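Local coordinates for major capsid protein (Faustovirus, PDB 5J7O) that probably builds the icosahedral outer shell of a large double-stranded DNA virus as a trimeric, double jelly-roll capsid protein, at residues B[178-190]-B[199-211]. Sequence-based numbering, arbitrary orientation.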
loop_
_atom_site.group_PDB
_atom_site.type_symbol
_atom_site.label_atom_id
_atom_site.label_comp_id
_atom_site.label_asym_id
_atom_site.label_seq_id
_atom_site.Cartn_x
_atom_site.Cartn_y
_atom_site.Cartn_z
ATOM N N CYS B 178 -6.584 -5.425 -21.589
ATOM C CA CYS B 178 -5.199 -5.553 -21.173
ATOM C C CYS B 178 -4.919 -4.596 -20.016
ATOM O O CYS B 178 -5.657 -3.637 -19.777
ATOM C CB CYS B 178 -4.263 -5.266 -22.339
ATOM S SG CYS B 178 -4.210 -3.533 -22.842
ATOM N N GLU B 179 -3.863 -4.891 -19.265
ATOM C CA GLU B 179 -3.487 -4.013 -18.167
ATOM C C GLU B 179 -3.012 -2.675 -18.713
ATOM O O GLU B 179 -2.308 -2.612 -19.726
ATOM C CB GLU B 179 -2.407 -4.658 -17.303
ATOM C CG GLU B 179 -2.937 -5.750 -16.391
ATOM C CD GLU B 179 -1.941 -6.160 -15.329
ATOM O OE1 GLU B 179 -0.725 -6.107 -15.603
ATOM O OE2 GLU B 179 -2.376 -6.528 -14.218
ATOM N N TYR B 180 -3.428 -1.606 -18.043
ATOM C CA TYR B 180 -3.141 -0.239 -18.458
ATOM C C TYR B 180 -3.552 0.009 -19.913
ATOM O O TYR B 180 -2.713 0.343 -20.754
ATOM C CB TYR B 180 -1.671 0.086 -18.242
ATOM C CG TYR B 180 -1.257 -0.139 -16.807
ATOM C CD1 TYR B 180 -1.600 0.773 -15.821
ATOM C CD2 TYR B 180 -0.551 -1.275 -16.432
ATOM C CE1 TYR B 180 -1.240 0.575 -14.505
ATOM C CE2 TYR B 180 -0.186 -1.483 -15.115
ATOM C CZ TYR B 180 -0.534 -0.554 -14.156
ATOM O OH TYR B 180 -0.176 -0.750 -12.843
ATOM N N PRO B 181 -4.844 -0.139 -20.237
ATOM C CA PRO B 181 -5.261 0.022 -21.639
ATOM C C PRO B 181 -4.988 1.409 -22.183
ATOM O O PRO B 181 -4.655 1.553 -23.364
ATOM C CB PRO B 181 -6.767 -0.285 -21.599
ATOM C CG PRO B 181 -7.026 -0.906 -20.254
ATOM C CD PRO B 181 -5.989 -0.353 -19.339
ATOM N N GLY B 182 -5.112 2.438 -21.345
ATOM C CA GLY B 182 -4.854 3.786 -21.815
ATOM C C GLY B 182 -3.409 4.004 -22.204
ATOM O O GLY B 182 -3.101 4.892 -23.000
ATOM N N LEU B 183 -2.502 3.191 -21.660
ATOM C CA LEU B 183 -1.097 3.336 -22.017
ATOM C C LEU B 183 -0.777 2.624 -23.324
ATOM O O LEU B 183 0.013 3.133 -24.126
ATOM C CB LEU B 183 -0.209 2.812 -20.890
ATOM C CG LEU B 183 -0.311 3.562 -19.563
ATOM C CD1 LEU B 183 0.751 3.079 -18.594
ATOM C CD2 LEU B 183 -0.201 5.063 -19.784
ATOM N N ARG B 184 -1.375 1.453 -23.559
ATOM C CA ARG B 184 -1.114 0.741 -24.805
ATOM C C ARG B 184 -1.923 1.301 -25.965
ATOM O O ARG B 184 -1.492 1.194 -27.118
ATOM C CB ARG B 184 -1.418 -0.750 -24.649
ATOM C CG ARG B 184 -0.655 -1.613 -25.640
ATOM C CD ARG B 184 -1.020 -3.083 -25.546
ATOM N NE ARG B 184 -0.040 -3.903 -26.252
ATOM C CZ ARG B 184 -0.192 -5.194 -26.525
ATOM N NH1 ARG B 184 -1.297 -5.827 -26.157
ATOM N NH2 ARG B 184 0.760 -5.852 -27.172
ATOM N N LEU B 185 -3.085 1.895 -25.679
ATOM C CA LEU B 185 -3.973 2.357 -26.742
ATOM C C LEU B 185 -3.272 3.347 -27.663
ATOM O O LEU B 185 -3.494 3.339 -28.879
ATOM C CB LEU B 185 -5.226 2.989 -26.141
ATOM C CG LEU B 185 -6.272 3.458 -27.151
ATOM C CD1 LEU B 185 -6.908 2.266 -27.850
ATOM C CD2 LEU B 185 -7.325 4.314 -26.476
ATOM N N PHE B 186 -2.421 4.202 -27.105
ATOM C CA PHE B 186 -1.710 5.209 -27.888
ATOM C C PHE B 186 -0.367 4.624 -28.309
ATOM O O PHE B 186 0.601 4.648 -27.544
ATOM C CB PHE B 186 -1.536 6.496 -27.090
ATOM C CG PHE B 186 -2.822 7.242 -26.845
ATOM C CD1 PHE B 186 -4.021 6.788 -27.369
ATOM C CD2 PHE B 186 -2.825 8.406 -26.095
ATOM C CE1 PHE B 186 -5.198 7.476 -27.147
ATOM C CE2 PHE B 186 -3.999 9.099 -25.869
ATOM C CZ PHE B 186 -5.187 8.634 -26.396
ATOM N N LYS B 187 -0.316 4.081 -29.528
ATOM C CA LYS B 187 0.954 3.622 -30.083
ATOM C C LYS B 187 1.963 4.759 -30.138
ATOM O O LYS B 187 3.083 4.639 -29.630
ATOM C CB LYS B 187 0.742 3.039 -31.480
ATOM C CG LYS B 187 0.089 1.675 -31.511
ATOM C CD LYS B 187 0.001 1.169 -32.942
ATOM C CE LYS B 187 1.358 1.239 -33.629
ATOM N NZ LYS B 187 1.272 0.913 -35.079
ATOM N N ARG B 188 1.584 5.870 -30.765
ATOM C CA ARG B 188 2.425 7.052 -30.852
ATOM C C ARG B 188 1.589 8.285 -30.543
ATOM O O ARG B 188 0.391 8.334 -30.834
ATOM C CB ARG B 188 3.073 7.190 -32.242
ATOM C CG ARG B 188 3.567 5.877 -32.838
ATOM C CD ARG B 188 4.565 6.104 -33.962
ATOM N NE ARG B 188 5.904 6.386 -33.452
ATOM C CZ ARG B 188 6.811 5.453 -33.179
ATOM N NH1 ARG B 188 6.523 4.171 -33.366
ATOM N NH2 ARG B 188 8.005 5.799 -32.718
ATOM N N VAL B 189 2.234 9.278 -29.934
ATOM C CA VAL B 189 1.610 10.554 -29.600
ATOM C C VAL B 189 2.550 11.655 -30.068
ATOM O O VAL B 189 3.709 11.704 -29.642
ATOM C CB VAL B 189 1.327 10.686 -28.094
ATOM C CG1 VAL B 189 0.693 12.032 -27.789
ATOM C CG2 VAL B 189 0.431 9.552 -27.615
ATOM N N LYS B 190 2.057 12.537 -30.935
ATOM C CA LYS B 190 2.892 13.522 -31.607
ATOM C C LYS B 190 2.428 14.939 -31.303
ATOM O O LYS B 190 1.227 15.229 -31.320
ATOM C CB LYS B 190 2.884 13.302 -33.126
ATOM C CG LYS B 190 3.719 12.124 -33.598
ATOM C CD LYS B 190 3.421 11.795 -35.054
ATOM C CE LYS B 190 3.516 13.031 -35.935
ATOM N NZ LYS B 190 3.111 12.741 -37.338
ATOM N N ASP B 199 7.919 16.851 -30.705
ATOM C CA ASP B 199 8.181 15.859 -29.673
ATOM C C ASP B 199 7.173 14.732 -29.825
ATOM O O ASP B 199 6.038 14.951 -30.257
ATOM C CB ASP B 199 8.106 16.459 -28.265
ATOM C CG ASP B 199 8.613 15.504 -27.202
ATOM O OD1 ASP B 199 9.484 14.669 -27.523
ATOM O OD2 ASP B 199 8.141 15.585 -26.048
ATOM N N GLU B 200 7.601 13.525 -29.464
ATOM C CA GLU B 200 6.757 12.350 -29.616
ATOM C C GLU B 200 7.244 11.253 -28.683
ATOM O O GLU B 200 8.429 11.188 -28.344
ATOM C CB GLU B 200 6.757 11.851 -31.064
ATOM C CG GLU B 200 8.148 11.674 -31.643
ATOM C CD GLU B 200 8.136 10.985 -32.990
ATOM O OE1 GLU B 200 7.167 10.250 -33.276
ATOM O OE2 GLU B 200 9.098 11.180 -33.764
ATOM N N TYR B 201 6.314 10.392 -28.276
ATOM C CA TYR B 201 6.639 9.235 -27.455
ATOM C C TYR B 201 5.687 8.103 -27.812
ATOM O O TYR B 201 4.680 8.301 -28.498
ATOM C CB TYR B 201 6.572 9.566 -25.958
ATOM C CG TYR B 201 5.210 10.001 -25.463
ATOM C CD1 TYR B 201 4.255 9.067 -25.080
ATOM C CD2 TYR B 201 4.885 11.347 -25.363
ATOM C CE1 TYR B 201 3.013 9.460 -24.625
ATOM C CE2 TYR B 201 3.643 11.749 -24.906
ATOM C CZ TYR B 201 2.712 10.802 -24.538
ATOM O OH TYR B 201 1.475 11.195 -24.082
ATOM N N THR B 202 6.014 6.908 -27.338
ATOM C CA THR B 202 5.236 5.712 -27.622
ATOM C C THR B 202 4.633 5.168 -26.327
ATOM O O THR B 202 4.743 5.775 -25.259
ATOM C CB THR B 202 6.099 4.650 -28.310
ATOM O OG1 THR B 202 7.091 4.171 -27.393
ATOM C CG2 THR B 202 6.787 5.228 -29.535
ATOM N N ALA B 203 3.984 4.006 -26.439
ATOM C CA ALA B 203 3.529 3.300 -25.246
ATOM C C ALA B 203 4.705 2.858 -24.388
ATOM O O ALA B 203 4.559 2.690 -23.173
ATOM C CB ALA B 203 2.675 2.095 -25.642
ATOM N N LEU B 204 5.875 2.668 -25.004
ATOM C CA LEU B 204 7.066 2.311 -24.240
ATOM C C LEU B 204 7.459 3.427 -23.283
ATOM O O LEU B 204 7.825 3.166 -22.131
ATOM C CB LEU B 204 8.213 1.982 -25.193
ATOM C CG LEU B 204 7.956 0.758 -26.069
ATOM C CD1 LEU B 204 9.118 0.506 -27.005
ATOM C CD2 LEU B 204 7.708 -0.449 -25.189
ATOM N N ALA B 205 7.393 4.679 -23.738
ATOM C CA ALA B 205 7.638 5.794 -22.831
ATOM C C ALA B 205 6.534 5.902 -21.788
ATOM O O ALA B 205 6.794 6.262 -20.635
ATOM C CB ALA B 205 7.766 7.098 -23.617
ATOM N N ALA B 206 5.298 5.579 -22.174
ATOM C CA ALA B 206 4.183 5.658 -21.236
ATOM C C ALA B 206 4.333 4.647 -20.107
ATOM O O ALA B 206 4.019 4.950 -18.949
ATOM C CB ALA B 206 2.860 5.451 -21.973
ATOM N N ILE B 207 4.812 3.439 -20.416
ATOM C CA ILE B 207 4.987 2.454 -19.354
ATOM C C ILE B 207 6.221 2.768 -18.516
ATOM O O ILE B 207 6.276 2.410 -17.336
ATOM C CB ILE B 207 5.043 1.024 -19.923
ATOM C CG1 ILE B 207 6.301 0.812 -20.766
ATOM C CG2 ILE B 207 3.800 0.735 -20.737
ATOM C CD1 ILE B 207 6.509 -0.625 -21.196
ATOM N N MET B 208 7.223 3.437 -19.094
ATOM C CA MET B 208 8.345 3.905 -18.286
ATOM C C MET B 208 7.887 4.950 -17.278
ATOM O O MET B 208 8.323 4.943 -16.120
ATOM C CB MET B 208 9.447 4.470 -19.181
ATOM C CG MET B 208 10.155 3.433 -20.036
ATOM S SD MET B 208 10.914 2.119 -19.066
ATOM C CE MET B 208 11.825 1.245 -20.338
ATOM N N TYR B 209 7.002 5.857 -17.701
ATOM C CA TYR B 209 6.425 6.825 -16.775
ATOM C C TYR B 209 5.562 6.133 -15.728
ATOM O O TYR B 209 5.589 6.503 -14.548
ATOM C CB TYR B 209 5.608 7.862 -17.547
ATOM C CG TYR B 209 5.052 8.982 -16.696
ATOM C CD1 TYR B 209 3.872 8.821 -15.978
ATOM C CD2 TYR B 209 5.700 10.208 -16.620
ATOM C CE1 TYR B 209 3.362 9.841 -15.202
ATOM C CE2 TYR B 209 5.195 11.237 -15.848
ATOM C CZ TYR B 209 4.026 11.047 -15.142
ATOM O OH TYR B 209 3.518 12.066 -14.371
ATOM N N ASN B 210 4.783 5.132 -16.146
ATOM C CA ASN B 210 3.956 4.386 -15.202
ATOM C C ASN B 210 4.800 3.739 -14.111
ATOM O O ASN B 210 4.343 3.599 -12.971
ATOM C CB ASN B 210 3.145 3.329 -15.957
ATOM C CG ASN B 210 2.306 2.462 -15.038
ATOM O OD1 ASN B 210 1.323 2.921 -14.456
ATOM N ND2 ASN B 210 2.680 1.194 -14.919
ATOM N N LYS B 211 6.039 3.359 -14.434
ATOM C CA LYS B 211 6.878 2.661 -13.470
ATOM C C LYS B 211 7.661 3.617 -12.575
ATOM O O LYS B 211 7.930 3.286 -11.416
ATOM C CB LYS B 211 7.850 1.728 -14.198
ATOM C CG LYS B 211 7.193 0.624 -15.027
ATOM C CD LYS B 211 8.215 -0.077 -15.915
ATOM C CE LYS B 211 7.551 -0.869 -17.034
ATOM N NZ LYS B 211 6.748 -2.019 -16.530
#
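V189 lies over one face of the Y201 ring: its CB sits 4.1 Å from the ring centroid and 20° off the normal, a CH-pi contact displaced toward the phenol end. Y201 CG stands between backbone N and carbonyl carbon, which turns the ring to lie alongside V189, its hydrogen-bonded cross-strand partner; the Y201 OH accepts from the backbone N of L300. The pair is tied by V189 N to Y201 O at 3.0 Å and Y201 N to V189 O at 3.2 Å. On the hairpin's other face, T202 CG2 touches the flat side of the R188 guanidinium, 3.5 Å from R188 NH2, whereas E200 OE1 approaches its edge, 4.1 Å from R188 NE, beyond salt-bridge range. Strands 186-193 and 196-202 form an antiparallel hairpin within one four-stranded sheet of the double jelly-roll, each joined to a helix. Helices 181-185 and 203-211 run roughly antiparallel, their segment axes at 151°: L183 reaches across with CD2 3.8 Å from A206 CB and CD1 3.6 Å from N210 CB. Beyond it, the N210 amide, inclined 60° to the Y180 ring, holds ND2 above one ring face, 3.7 Å from Y180 CZ, while OD1 accepts from W222.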